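Local coordinates for HTH-type transcriptional regulator TreR (Bacillus subtilis, PDB 2OGG), which represses the trePA operon of trehalose utilisation and binds trehalose-6-phosphate, its effector-binding domain being the part in this chain, at residues 12-17 and 41-46; 50-55 and 135-140; 95-100 and 115-120. One frame throughout, in Å; residues are numbered along the deposited sequence.

Interaction 1 of 3, residues 12-17 and 41-46; sequences TVHKFG and IRSRKI. With SO4 (sulfate ion), chain C.
His14 turns the edge of its imidazole to Ser43, NE2 lying 3.0 Å from Ser43 OG, and the two atoms are joined by a hydrogen bond. With CG beside the backbone N (chi1 -65°), the ring folds back along its own strand: Thr12 CG2 sits over one face, toward the rim, while the backbone N of Ser43 lies at the edge, in the ring plane. Ser43 OG also bonds to His50, so the hydroxyl links two imidazoles.

This reach goes with a classic beta bulge, in which His14 and Lys15 both face Ile41 across an antiparallel pair. Ile41 O takes two N-H groups: His14 N at 2.7 Å comes almost straight at the carbonyl, and Lys15 N, at 3.3 Å, approaches in its plane on a lone pair. Within the bulge the side chains of Lys15 and Ile41 run side by side in the same direction, and Lys15 CD touches Ile41 CD1 at 3.9 Å.

On the other face Val13 CG2 leans across the aliphatic part of Arg42, 3.9 Å from its CG. A bend at chi3 (-71°) carries the Arg42 guanidinium on to a sulfate, where NH1 and NH2 both grip O4, NH1 at 2.8 Å, with O4 at the guanidinium's edge. Arg44 NH2 holds sulfate O3 at 2.9 Å and lies over one face of the Arg42 group, near its rim. The sulfate probably came from the crystallisation liquor; its place is consistent with a pocket for the phosphate of trehalose-6-phosphate.

Ser74 and, at the start of helix 75-83, the backbone N of Ile75 and Tyr76 complete the anion site. Strand 11-19 is outermost in the chain's sheet, strand 49-59 flanks 37-46, and helices 68-71 and 101-106 cover the Val13 and His14 sides respectively.

Interaction 2 of 3, residues 50-55 and 135-140; sequences HVILDK and SRHRLD
Ile52 and His137 lie side by side and point the same way in an apolar contact. Ile52 CG2 sits over one face of the imidazole in a CH-pi contact, 4.2 Å from the ring centroid and 14° off its normal, while CG1 presses on His137 CD2 at 3.4 Å. A second apolar contact involves a charged group: Val51 CG1 rests over the centre of the Arg138 guanidinium, 3.9 Å from CZ.

Backbone hydrogen bonds join the strands. Leu53 and Arg136 form a hydrogen-bonded antiparallel pair, with Arg136 N to Leu53 O at 2.7 Å. Arg138 N adds a bond to Val51 O. The pairing lies in the middle of the six-stranded antiparallel sheet of the UTRA effector-binding domain, where strand 49-59 meets strand 129-138 although some 80 residues of chain separate them; helix 101-106 packs against Leu53.

Among polar side chains, Ser135 OG donates to Asp54 OD1, modelled at 2.4 Å, so short that the exact geometry of the bond is doubtful. Ser135 extends its hydroxyl opposite the backbone N (chi1 -163°), toward the carboxylate. The other oxygen, Asp54 OD2, is held by Arg44, one of the arginines at the sulfate, so this aspartate probably helps to position Arg44 at the anion.

Ionic contacts engage both arginines. Arg138 grips Asp140 side-on, NE to OD1 at 3.0 Å and NH2 to OD2 at 3.3 Å, the latter on a syn lone pair; NH2 also meets Glu49, while NH1 hydrogen-bonds to the backbone O of Asp108. On the opposite face from Asp54, Arg136 bridges Glu134, Glu97 and Asp103.

Interaction 3 of 3, residues 95-100 and 115-120; sequences VAEPCT and MVVVRN
Val95 and Val117 bond through both backbone N-H groups, Val117 N to Val95 O at 2.8 Å, opening an antiparallel pairing of strands 87-98 and 114-124 at one margin of the UTRA-domain sheet. Within the chain Val95 is on the outermost strand, but it pairs in turn with a strand of the second subunit, so the sheet runs on across the interface. Its CG2 meets the edge of the Arg119 guanidinium, 3.9 Å from NH1.

Ala96, on the other face, has CB 3.6 Å from Met115 O, and Leu139 of the second subunit packs on it.

Glu97 pairs with Met115 through two backbone bonds and sends an extended side chain across Val117, its CG 3.8 Å from Val117 CG2. Arg119 comes from the opposite direction and binds OE2 end-on, with NH1 at 2.8 Å and NH2 at 3.0 Å, both from the same face of the carboxylate. The two flat groups are turned 49° apart. Val117 CG1 lies over one guanidinium face, toward the rim, and Glu97 OE1 turns to Arg136, so the carboxylate joins two arginines.

Past the strand, just before the N-cap of helix 101-106, Cys99 meets the selenomethionine Met115. Cys99 SG is 3.4 Å from Met115 CG, and bends at chi2 and chi3 bring Met115 CE back to 3.5 Å from the same sulfur.

The three contacts sample one antiparallel sheet from margin to margin. Interaction 2 is its buried middle; interactions 1 and 3, partly buried, each include a strand that is outermost within the chain, and their centres lie about 17 Å apart. Interaction 2 borders both. Ile46 CD1 packs on Ile52 CD1 at 3.6 Å where strands 37-46 and 49-59 adjoin, and His137 N lies 2.7 Å from Val116 O where 129-138 adjoins 114-124. Chemistry follows place: a bulge and an anion site mark interaction 1, regular pairing with apolar cover and charge networks interaction 2, and a salt bridge beside the subunit interface interaction 3.

Interaction 1 of 3, residues 12-17 and 41-46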
ATOM      1  N   THR A  12       4.969 -15.009  26.296  1.00 46.14           N
ATOM      2  CA  THR A  12       4.467 -15.096  27.649  1.00 44.22           C
ATOM      3  C   THR A  12       3.333 -14.113  27.837  1.00 47.15           C
ATOM      4  O   THR A  12       3.530 -12.904  27.688  1.00 51.20           O
ATOM      5  CB  THR A  12       5.536 -14.696  28.615  1.00 42.88           C
ATOM      6  OG1 THR A  12       6.710 -15.470  28.356  1.00 52.44           O
ATOM      7  CG2 THR A  12       5.057 -14.871  30.056  1.00 42.72           C
ATOM      8  N   VAL A  13       2.195 -14.619  28.314  1.00 47.26           N
ATOM      9  CA  VAL A  13       1.013 -13.803  28.558  1.00 44.19           C
ATOM     10  C   VAL A  13       1.041 -13.298  29.986  1.00 41.88           C
ATOM     11  O   VAL A  13       0.911 -14.076  30.921  1.00 39.92           O
ATOM     12  CB  VAL A  13      -0.255 -14.617  28.338  1.00 42.55           C
ATOM     13  CG1 VAL A  13      -1.473 -13.832  28.738  1.00 41.17           C
ATOM     14  CG2 VAL A  13      -0.335 -15.039  26.882  1.00 45.27           C
ATOM     15  N   HIS A  14       1.200 -11.987  30.154  1.00 42.31           N
ATOM     16  CA  HIS A  14       1.332 -11.414  31.496  1.00 41.22           C
ATOM     17  C   HIS A  14      -0.004 -11.015  32.050  1.00 39.51           C
ATOM     18  O   HIS A  14      -0.334 -11.407  33.139  1.00 43.06           O
ATOM     19  CB  HIS A  14       2.298 -10.230  31.515  1.00 38.35           C
ATOM     20  CG  HIS A  14       3.707 -10.609  31.193  1.00 42.73           C
ATOM     21  ND1 HIS A  14       4.574 -11.127  32.136  1.00 46.35           N
ATOM     22  CD2 HIS A  14       4.373 -10.638  30.014  1.00 41.41           C
ATOM     23  CE1 HIS A  14       5.720 -11.428  31.553  1.00 46.74           C
ATOM     24  NE2 HIS A  14       5.594 -11.220  30.253  1.00 51.79           N
ATOM     25  N   LYS A  15      -0.746 -10.179  31.335  1.00 40.38           N
ATOM     26  CA  LYS A  15      -2.128  -9.873  31.728  1.00 37.86           C
ATOM     27  C   LYS A  15      -3.037 -10.376  30.627  1.00 37.53           C
ATOM     28  O   LYS A  15      -2.738 -10.197  29.455  1.00 40.43           O
ATOM     29  CB  LYS A  15      -2.355  -8.368  31.854  1.00 35.01           C
ATOM     30  CG  LYS A  15      -1.518  -7.681  32.882  1.00 37.09           C
ATOM     31  CD  LYS A  15      -2.092  -6.316  33.182  1.00 50.08           C
ATOM     32  CE  LYS A  15      -1.747  -5.877  34.590  1.00 57.59           C
ATOM     33  NZ  LYS A  15      -2.395  -4.581  34.905  1.00 57.67           N
ATOM     34  N   PHE A  16      -4.254 -10.717  30.999  1.00 35.64           N
ATOM     35  CA  PHE A  16      -5.254 -11.122  30.038  1.00 33.93           C
ATOM     36  C   PHE A  16      -6.566 -11.073  30.780  1.00 36.44           C
ATOM     37  O   PHE A  16      -6.669 -11.539  31.932  1.00 37.34           O
ATOM     38  CB  PHE A  16      -4.957 -12.530  29.552  1.00 33.36           C
ATOM     39  CG  PHE A  16      -6.094 -13.186  28.833  1.00 42.89           C
ATOM     40  CD1 PHE A  16      -6.440 -12.793  27.560  1.00 59.79           C
ATOM     41  CD2 PHE A  16      -6.622 -14.362  29.302  1.00 54.19           C
ATOM     42  CE1 PHE A  16      -7.389 -13.492  26.834  1.00 59.73           C
ATOM     43  CE2 PHE A  16      -7.547 -15.073  28.554  1.00 53.70           C
ATOM     44  CZ  PHE A  16      -7.904 -14.649  27.317  1.00 45.76           C
ATOM     45  N   GLY A  17      -7.537 -10.380  30.203  1.00 35.98           N
ATOM     46  CA  GLY A  17      -8.774 -10.107  30.946  1.00 35.86           C
ATOM     47  C   GLY A  17      -9.780  -9.348  30.130  1.00 34.66           C
ATOM     48  O   GLY A  17      -9.494  -9.009  28.982  1.00 36.59           O
ATOM     49  N   ILE A  41      -1.745  -8.561  27.417  1.00 41.85           N
ATOM     50  CA  ILE A  41      -0.406  -8.027  27.468  1.00 41.03           C
ATOM     51  C   ILE A  41       0.612  -9.162  27.474  1.00 41.54           C
ATOM     52  O   ILE A  41       0.616 -10.017  28.371  1.00 45.71           O
ATOM     53  CB  ILE A  41      -0.235  -7.074  28.650  1.00 40.53           C
ATOM     54  CG1 ILE A  41      -1.060  -5.804  28.431  1.00 40.40           C
ATOM     55  CG2 ILE A  41       1.227  -6.722  28.879  1.00 40.45           C
ATOM     56  CD1 ILE A  41      -1.095  -4.928  29.658  1.00 42.10           C
ATOM     57  N   ARG A  42       1.488  -9.157  26.481  1.00 40.27           N
ATOM     58  CA  ARG A  42       2.451 -10.249  26.291  1.00 40.71           C
ATOM     59  C   ARG A  42       3.847  -9.716  26.129  1.00 39.08           C
ATOM     60  O   ARG A  42       4.038  -8.673  25.504  1.00 44.09           O
ATOM     61  CB  ARG A  42       2.116 -11.017  25.024  1.00 34.47           C
ATOM     62  CG  ARG A  42       0.837 -11.762  25.123  1.00 47.92           C
ATOM     63  CD  ARG A  42       0.412 -12.377  23.802  1.00 36.45           C
ATOM     64  NE  ARG A  42      -0.021 -11.392  22.814  1.00 43.55           N
ATOM     65  CZ  ARG A  42      -0.131 -11.679  21.515  1.00 51.22           C
ATOM     66  NH1 ARG A  42       0.309 -12.857  21.058  1.00 36.95           N
ATOM     67  NH2 ARG A  42      -0.461 -10.731  20.653  1.00 36.96           N
ATOM     68  N   SER A  43       4.819 -10.565  26.415  1.00 38.11           N
ATOM     69  CA  SER A  43       6.196 -10.236  26.100  1.00 42.43           C
ATOM     70  C   SER A  43       6.728 -11.332  25.214  1.00 43.87           C
ATOM     71  O   SER A  43       6.211 -12.449  25.258  1.00 45.60           O
ATOM     72  CB  SER A  43       7.045 -10.128  27.380  1.00 43.55           C
ATOM     73  OG  SER A  43       7.447 -11.395  27.857  1.00 41.05           O
ATOM     74  N   ARG A  44       7.700 -10.999  24.361  1.00 43.65           N
ATOM     75  CA  ARG A  44       8.315 -11.976  23.472  1.00 42.35           C
ATOM     76  C   ARG A  44       9.760 -12.184  23.892  1.00 42.35           C
ATOM     77  O   ARG A  44      10.534 -11.237  23.916  1.00 40.76           O
ATOM     78  CB  ARG A  44       8.320 -11.469  22.030  1.00 45.20           C
ATOM     79  CG  ARG A  44       7.048 -10.833  21.559  1.00 41.82           C
ATOM     80  CD  ARG A  44       6.040 -11.895  21.190  1.00 45.31           C
ATOM     81  NE  ARG A  44       4.793 -11.287  20.744  1.00 57.57           N
ATOM     82  CZ  ARG A  44       3.860 -11.922  20.044  1.00 57.52           C
ATOM     83  NH1 ARG A  44       4.024 -13.200  19.721  1.00 50.27           N
ATOM     84  NH2 ARG A  44       2.765 -11.279  19.665  1.00 54.61           N
ATOM     85  N   LYS A  45      10.171 -13.441  23.983  1.00 44.76           N
ATOM     86  CA  LYS A  45      11.522 -13.779  24.407  1.00 47.23           C
ATOM     87  C   LYS A  45      12.267 -14.310  23.187  1.00 50.96           C
ATOM     88  O   LYS A  45      11.904 -15.352  22.632  1.00 52.31           O
ATOM     89  CB  LYS A  45      11.470 -14.830  25.534  1.00 47.68           C
ATOM     90  CG  LYS A  45      12.815 -15.286  26.107  1.00 45.64           C
ATOM     91  CD  LYS A  45      12.579 -16.240  27.273  1.00 47.34           C
ATOM     92  CE  LYS A  45      13.759 -17.183  27.510  1.00 50.35           C
ATOM     93  NZ  LYS A  45      13.365 -18.366  28.343  1.00 43.79           N
ATOM     94  N   ILE A  46      13.123 -13.462  22.629  1.00 52.42           N
ATOM     95  CA  ILE A  46      13.897 -13.821  21.447  1.00 52.02           C
ATOM     96  C   ILE A  46      15.259 -14.240  21.940  1.00 51.56           C
ATOM     97  O   ILE A  46      16.081 -13.416  22.332  1.00 48.01           O
ATOM     98  CB  ILE A  46      13.964 -12.651  20.452  1.00 55.32           C
ATOM     99  CG1 ILE A  46      12.524 -12.253  20.061  1.00 51.68           C
ATOM    100  CG2 ILE A  46      14.874 -13.004  19.252  1.00 48.69           C
ATOM    101  CD1 ILE A  46      12.390 -11.015  19.200  1.00 54.93           C
TER
HETATM  102  S   SO4 C 302      -0.009 -11.956  17.141  1.00 54.46           S
HETATM  103  O1  SO4 C 302      -0.618 -10.639  17.024  1.00 52.02           O
HETATM  104  O2  SO4 C 302      -0.371 -12.802  16.020  1.00 64.05           O
HETATM  105  O3  SO4 C 302       1.440 -11.897  17.103  1.00 51.13           O
HETATM  106  O4  SO4 C 302      -0.506 -12.513  18.384  1.00 55.63           O

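Interaction 2 of 3, residues 50-55 and 135-140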
ATOM      1  N   HIS A  50      13.741 -11.180  26.917  1.00 49.03           N
ATOM      2  CA  HIS A  50      12.427 -10.558  26.725  1.00 47.28           C
ATOM      3  C   HIS A  50      12.636  -9.154  26.179  1.00 46.91           C
ATOM      4  O   HIS A  50      13.186  -8.275  26.867  1.00 46.46           O
ATOM      5  CB  HIS A  50      11.676 -10.480  28.049  1.00 49.11           C
ATOM      6  CG  HIS A  50      11.332 -11.817  28.621  1.00 52.28           C
ATOM      7  ND1 HIS A  50      10.206 -12.520  28.243  1.00 49.72           N
ATOM      8  CD2 HIS A  50      11.992 -12.603  29.504  1.00 43.88           C
ATOM      9  CE1 HIS A  50      10.180 -13.674  28.882  1.00 52.48           C
ATOM     10  NE2 HIS A  50      11.246 -13.744  29.661  1.00 52.54           N
ATOM     11  N   VAL A  51      12.182  -8.929  24.952  1.00 42.98           N
ATOM     12  CA  VAL A  51      12.573  -7.720  24.267  1.00 40.68           C
ATOM     13  C   VAL A  51      11.462  -6.906  23.628  1.00 42.05           C
ATOM     14  O   VAL A  51      11.699  -5.768  23.232  1.00 45.63           O
ATOM     15  CB  VAL A  51      13.692  -7.988  23.283  1.00 38.08           C
ATOM     16  CG1 VAL A  51      14.872  -8.577  24.012  1.00 35.27           C
ATOM     17  CG2 VAL A  51      13.217  -8.943  22.225  1.00 38.17           C
ATOM     18  N   ILE A  52      10.292  -7.518  23.430  1.00 42.05           N
ATOM     19  CA  ILE A  52       9.137  -6.814  22.907  1.00 38.58           C
ATOM     20  C   ILE A  52       7.972  -6.937  23.878  1.00 41.34           C
ATOM     21  O   ILE A  52       7.717  -8.014  24.427  1.00 43.86           O
ATOM     22  CB  ILE A  52       8.707  -7.359  21.526  1.00 40.60           C
ATOM     23  CG1 ILE A  52       9.819  -7.134  20.506  1.00 42.18           C
ATOM     24  CG2 ILE A  52       7.445  -6.623  21.031  1.00 36.90           C
ATOM     25  CD1 ILE A  52      10.037  -8.305  19.573  1.00 44.46           C
ATOM     26  N   LEU A  53       7.225  -5.858  24.056  1.00 39.15           N
ATOM     27  CA  LEU A  53       6.024  -5.952  24.869  1.00 38.15           C
ATOM     28  C   LEU A  53       4.830  -5.636  24.001  1.00 37.88           C
ATOM     29  O   LEU A  53       4.827  -4.618  23.315  1.00 43.30           O
ATOM     30  CB  LEU A  53       6.088  -5.019  26.069  1.00 34.60           C
ATOM     31  CG  LEU A  53       4.876  -5.251  26.959  1.00 39.50           C
ATOM     32  CD1 LEU A  53       5.092  -6.494  27.805  1.00 32.23           C
ATOM     33  CD2 LEU A  53       4.489  -4.009  27.787  1.00 33.99           C
ATOM     34  N   ASP A  54       3.945  -6.617  23.834  1.00 40.66           N
ATOM     35  CA  ASP A  54       2.803  -6.479  22.926  1.00 39.74           C
ATOM     36  C   ASP A  54       1.512  -6.286  23.713  1.00 39.43           C
ATOM     37  O   ASP A  54       1.156  -7.119  24.545  1.00 42.68           O
ATOM     38  CB  ASP A  54       2.683  -7.717  22.052  1.00 38.14           C
ATOM     39  CG  ASP A  54       3.631  -7.683  20.857  1.00 55.63           C
ATOM     40  OD1 ASP A  54       3.768  -6.592  20.254  1.00 63.53           O
ATOM     41  OD2 ASP A  54       4.163  -8.758  20.453  1.00 59.81           O
ATOM     42  N   LYS A  55       0.870  -5.144  23.539  1.00 37.15           N
ATOM     43  CA  LYS A  55      -0.431  -4.903  24.189  1.00 38.40           C
ATOM     44  C   LYS A  55      -1.571  -4.867  23.170  1.00 39.56           C
ATOM     45  O   LYS A  55      -1.491  -4.144  22.180  1.00 43.25           O
ATOM     46  CB  LYS A  55      -0.361  -3.610  25.001  1.00 36.12           C
ATOM     47  CG  LYS A  55       0.747  -3.662  26.056  1.00 38.19           C
ATOM     48  CD  LYS A  55       1.167  -2.292  26.582  1.00 34.76           C
ATOM     49  CE  LYS A  55       0.090  -1.716  27.493  1.00 51.64           C
ATOM     50  NZ  LYS A  55       0.577  -0.586  28.315  1.00 48.89           N
ATOM     51  N   SER A 135       2.907  -2.035  20.347  1.00 40.83           N
ATOM     52  CA  SER A 135       3.995  -3.005  20.335  1.00 42.01           C
ATOM     53  C   SER A 135       5.289  -2.289  20.642  1.00 40.19           C
ATOM     54  O   SER A 135       5.660  -1.357  19.937  1.00 42.97           O
ATOM     55  CB  SER A 135       4.081  -3.639  18.956  1.00 40.25           C
ATOM     56  OG  SER A 135       4.833  -4.829  18.992  1.00 50.44           O
ATOM     57  N   ARG A 136       5.864  -2.585  21.795  1.00 40.44           N
ATOM     58  CA  ARG A 136       7.021  -1.832  22.284  1.00 37.65           C
ATOM     59  C   ARG A 136       8.310  -2.643  22.146  1.00 39.42           C
ATOM     60  O   ARG A 136       8.446  -3.713  22.769  1.00 38.32           O
ATOM     61  CB  ARG A 136       6.788  -1.439  23.744  1.00 34.57           C
ATOM     62  CG  ARG A 136       5.411  -0.835  23.961  1.00 41.99           C
ATOM     63  CD  ARG A 136       5.173  -0.396  25.404  1.00 38.97           C
ATOM     64  NE  ARG A 136       6.087   0.658  25.831  1.00 40.45           N
ATOM     65  CZ  ARG A 136       5.841   1.963  25.721  1.00 41.95           C
ATOM     66  NH1 ARG A 136       4.717   2.377  25.147  1.00 36.39           N
ATOM     67  NH2 ARG A 136       6.725   2.855  26.177  1.00 34.98           N
ATOM     68  N   HIS A 137       9.240  -2.150  21.320  1.00 37.73           N
ATOM     69  CA  HIS A 137      10.507  -2.833  21.094  1.00 37.83           C
ATOM     70  C   HIS A 137      11.676  -2.140  21.739  1.00 41.94           C
ATOM     71  O   HIS A 137      11.855  -0.942  21.571  1.00 48.57           O
ATOM     72  CB  HIS A 137      10.809  -2.882  19.609  1.00 40.09           C
ATOM     73  CG  HIS A 137       9.751  -3.552  18.798  1.00 40.90           C
ATOM     74  ND1 HIS A 137       8.538  -2.957  18.526  1.00 40.28           N
ATOM     75  CD2 HIS A 137       9.740  -4.745  18.156  1.00 43.83           C
ATOM     76  CE1 HIS A 137       7.813  -3.766  17.770  1.00 43.12           C
ATOM     77  NE2 HIS A 137       8.530  -4.845  17.510  1.00 44.56           N
ATOM     78  N   ARG A 138      12.578  -2.932  22.303  1.00 41.39           N
ATOM     79  CA  ARG A 138      13.919  -2.481  22.588  1.00 35.89           C
ATOM     80  C   ARG A 138      14.619  -2.070  21.280  1.00 40.19           C
ATOM     81  O   ARG A 138      14.471  -2.726  20.245  1.00 42.24           O
ATOM     82  CB  ARG A 138      14.675  -3.620  23.234  1.00 38.31           C
ATOM     83  CG  ARG A 138      15.789  -3.168  24.171  1.00 28.44           C
ATOM     84  CD  ARG A 138      16.302  -4.372  24.921  1.00 31.74           C
ATOM     85  NE  ARG A 138      17.176  -5.211  24.101  1.00 27.94           N
ATOM     86  CZ  ARG A 138      17.893  -6.229  24.575  1.00 33.88           C
ATOM     87  NH1 ARG A 138      17.832  -6.553  25.869  1.00 36.49           N
ATOM     88  NH2 ARG A 138      18.628  -6.959  23.748  1.00 30.26           N
ATOM     89  N   LEU A 139      15.421  -1.015  21.333  1.00 41.57           N
ATOM     90  CA  LEU A 139      15.907  -0.382  20.111  1.00 42.73           C
ATOM     91  C   LEU A 139      16.596  -1.327  19.142  1.00 43.72           C
ATOM     92  O   LEU A 139      16.412  -1.223  17.937  1.00 42.89           O
ATOM     93  CB  LEU A 139      16.820   0.797  20.432  1.00 43.80           C
ATOM     94  CG  LEU A 139      16.046   2.039  20.848  1.00 43.32           C
ATOM     95  CD1 LEU A 139      15.383   1.762  22.161  1.00 57.10           C
ATOM     96  CD2 LEU A 139      16.976   3.234  20.963  1.00 36.14           C
ATOM     97  N   ASP A 140      17.490  -2.163  19.651  1.00 46.28           N
ATOM     98  CA  ASP A 140      18.221  -3.091  18.789  1.00 46.14           C
ATOM     99  C   ASP A 140      17.348  -4.185  18.159  1.00 44.81           C
ATOM    100  O   ASP A 140      17.843  -4.995  17.402  1.00 46.72           O
ATOM    101  CB  ASP A 140      19.389  -3.731  19.550  1.00 45.19           C
ATOM    102  CG  ASP A 140      18.925  -4.639  20.685  1.00 52.22           C
ATOM    103  OD1 ASP A 140      17.984  -4.258  21.421  1.00 54.32           O
ATOM    104  OD2 ASP A 140      19.483  -5.751  20.821  1.00 55.31           O
TER

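Interaction 3 of 3, residues 95-100 and 115-120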
ATOM      1  N   VAL A  95       6.677   5.636  16.652  1.00 37.63           N
ATOM      2  CA  VAL A  95       7.484   6.678  17.284  1.00 41.90           C
ATOM      3  C   VAL A  95       8.460   6.057  18.286  1.00 43.16           C
ATOM      4  O   VAL A  95       8.549   4.829  18.406  1.00 45.51           O
ATOM      5  CB  VAL A  95       6.602   7.671  18.071  1.00 42.14           C
ATOM      6  CG1 VAL A  95       5.576   8.311  17.157  1.00 34.93           C
ATOM      7  CG2 VAL A  95       5.916   6.944  19.221  1.00 37.27           C
ATOM      8  N   ALA A  96       9.291   6.896  18.893  1.00 43.94           N
ATOM      9  CA  ALA A  96      10.171   6.438  19.973  1.00 43.98           C
ATOM     10  C   ALA A  96       9.758   7.089  21.282  1.00 42.32           C
ATOM     11  O   ALA A  96       9.495   8.286  21.337  1.00 42.92           O
ATOM     12  CB  ALA A  96      11.612   6.736  19.665  1.00 41.11           C
ATOM     13  N   GLU A  97       9.763   6.297  22.343  1.00 42.77           N
ATOM     14  CA  GLU A  97       9.316   6.750  23.645  1.00 42.44           C
ATOM     15  C   GLU A  97      10.291   6.339  24.740  1.00 39.44           C
ATOM     16  O   GLU A  97      11.005   5.354  24.603  1.00 38.39           O
ATOM     17  CB  GLU A  97       7.917   6.175  23.940  1.00 44.65           C
ATOM     18  CG  GLU A  97       6.859   6.558  22.899  1.00 46.76           C
ATOM     19  CD  GLU A  97       5.435   6.229  23.327  1.00 50.54           C
ATOM     20  OE1 GLU A  97       5.258   5.445  24.283  1.00 54.73           O
ATOM     21  OE2 GLU A  97       4.489   6.791  22.731  1.00 48.67           O
ATOM     22  N   PRO A  98      10.355   7.127  25.817  1.00 40.19           N
ATOM     23  CA  PRO A  98      11.074   6.689  27.001  1.00 39.25           C
ATOM     24  C   PRO A  98      10.479   5.381  27.500  1.00 39.81           C
ATOM     25  O   PRO A  98       9.281   5.151  27.356  1.00 40.68           O
ATOM     26  CB  PRO A  98      10.767   7.795  28.016  1.00 38.09           C
ATOM     27  CG  PRO A  98      10.505   9.000  27.186  1.00 36.76           C
ATOM     28  CD  PRO A  98       9.806   8.488  25.971  1.00 40.39           C
ATOM     29  N   CYS A  99      11.305   4.540  28.102  1.00 42.17           N
ATOM     30  CA  CYS A  99      10.809   3.344  28.774  1.00 45.46           C
ATOM     31  C   CYS A  99       9.969   3.710  29.991  1.00 43.98           C
ATOM     32  O   CYS A  99      10.296   4.642  30.726  1.00 42.58           O
ATOM     33  CB  CYS A  99      11.976   2.463  29.217  1.00 48.54           C
ATOM     34  SG  CYS A  99      12.760   1.565  27.865  1.00 59.45           S
ATOM     35  N   THR A 100       8.987   2.868  30.287  1.00 42.88           N
ATOM     36  CA  THR A 100       8.091   3.093  31.417  1.00 38.15           C
ATOM     37  C   THR A 100       8.390   2.055  32.493  1.00 37.15           C
ATOM     38  O   THR A 100       9.104   1.089  32.234  1.00 35.07           O
ATOM     39  CB  THR A 100       6.657   2.852  30.956  1.00 38.61           C
ATOM     40  OG1 THR A 100       6.579   1.517  30.476  1.00 34.17           O
ATOM     41  CG2 THR A 100       6.273   3.819  29.826  1.00 28.25           C
HETATM   42  N   MSE A 115      12.465   3.082  23.652  1.00 39.09           N
HETATM   43  CA  MSE A 115      11.793   1.989  22.972  1.00 38.17           C
HETATM   44  C   MSE A 115      11.327   2.490  21.619  1.00 42.08           C
HETATM   45  O   MSE A 115      11.066   3.680  21.444  1.00 45.68           O
HETATM   46  CB  MSE A 115      10.538   1.602  23.739  1.00 37.99           C
HETATM   47  CG  MSE A 115      10.749   1.289  25.197  1.00 43.67           C
HETATM   48 SE   MSE A 115      11.047  -0.593  25.610  0.50 39.93          SE
HETATM   49  CE  MSE A 115      12.927  -0.679  25.190  1.00 51.65           C
ATOM     50  N   VAL A 116      11.190   1.580  20.662  1.00 42.89           N
ATOM     51  CA  VAL A 116      10.466   1.884  19.451  1.00 41.03           C
ATOM     52  C   VAL A 116       9.026   1.371  19.662  1.00 42.26           C
ATOM     53  O   VAL A 116       8.846   0.281  20.213  1.00 40.46           O
ATOM     54  CB  VAL A 116      11.139   1.250  18.211  1.00 41.34           C
ATOM     55  CG1 VAL A 116      10.283   1.491  16.927  1.00 38.29           C
ATOM     56  CG2 VAL A 116      12.493   1.838  18.017  1.00 33.55           C
ATOM     57  N   VAL A 117       8.056   2.280  19.549  1.00 40.85           N
ATOM     58  CA  VAL A 117       6.660   1.937  19.806  1.00 42.76           C
ATOM     59  C   VAL A 117       5.806   1.977  18.552  1.00 44.26           C
ATOM     60  O   VAL A 117       5.616   3.036  17.944  1.00 43.14           O
ATOM     61  CB  VAL A 117       5.994   2.842  20.852  1.00 43.90           C
ATOM     62  CG1 VAL A 117       4.545   2.400  21.062  1.00 41.65           C
ATOM     63  CG2 VAL A 117       6.754   2.807  22.167  1.00 40.32           C
ATOM     64  N   VAL A 118       5.351   0.807  18.127  1.00 45.09           N
ATOM     65  CA  VAL A 118       4.447   0.698  16.985  1.00 43.85           C
ATOM     66  C   VAL A 118       2.996   0.602  17.443  1.00 45.33           C
ATOM     67  O   VAL A 118       2.622  -0.284  18.229  1.00 40.56           O
ATOM     68  CB  VAL A 118       4.778  -0.530  16.122  1.00 44.02           C
ATOM     69  CG1 VAL A 118       3.867  -0.550  14.907  1.00 41.28           C
ATOM     70  CG2 VAL A 118       6.264  -0.498  15.707  1.00 40.17           C
ATOM     71  N   ARG A 119       2.207   1.581  17.023  1.00 47.90           N
ATOM     72  CA  ARG A 119       0.781   1.592  17.320  1.00 47.63           C
ATOM     73  C   ARG A 119      -0.022   1.374  16.066  1.00 46.82           C
ATOM     74  O   ARG A 119       0.119   2.110  15.098  1.00 45.42           O
ATOM     75  CB  ARG A 119       0.371   2.906  17.944  1.00 46.14           C
ATOM     76  CG  ARG A 119       0.759   3.004  19.395  1.00 45.87           C
ATOM     77  CD  ARG A 119       0.312   4.338  19.945  1.00 39.23           C
ATOM     78  NE  ARG A 119       0.670   4.498  21.345  1.00 47.04           N
ATOM     79  CZ  ARG A 119       1.767   5.110  21.775  1.00 40.86           C
ATOM     80  NH1 ARG A 119       2.731   5.472  20.930  1.00 44.05           N
ATOM     81  NH2 ARG A 119       1.983   5.176  23.064  1.00 36.05           N
ATOM     82  N   ASN A 120      -1.053   0.561  16.199  1.00 47.30           N
ATOM     83  CA  ASN A 120      -1.803   0.118  15.051  1.00 47.48           C
ATOM     84  C   ASN A 120      -3.295   0.106  15.385  1.00 46.63           C
ATOM     85  O   ASN A 120      -3.696  -0.370  16.442  1.00 53.12           O
ATOM     86  CB  ASN A 120      -1.309  -1.275  14.707  1.00 48.35           C
ATOM     87  CG  ASN A 120      -1.817  -1.759  13.410  1.00 49.37           C
ATOM     88  OD1 ASN A 120      -2.030  -0.985  12.489  1.00 65.77           O
ATOM     89  ND2 ASN A 120      -1.850  -3.064  13.263  1.00 72.74           N
TER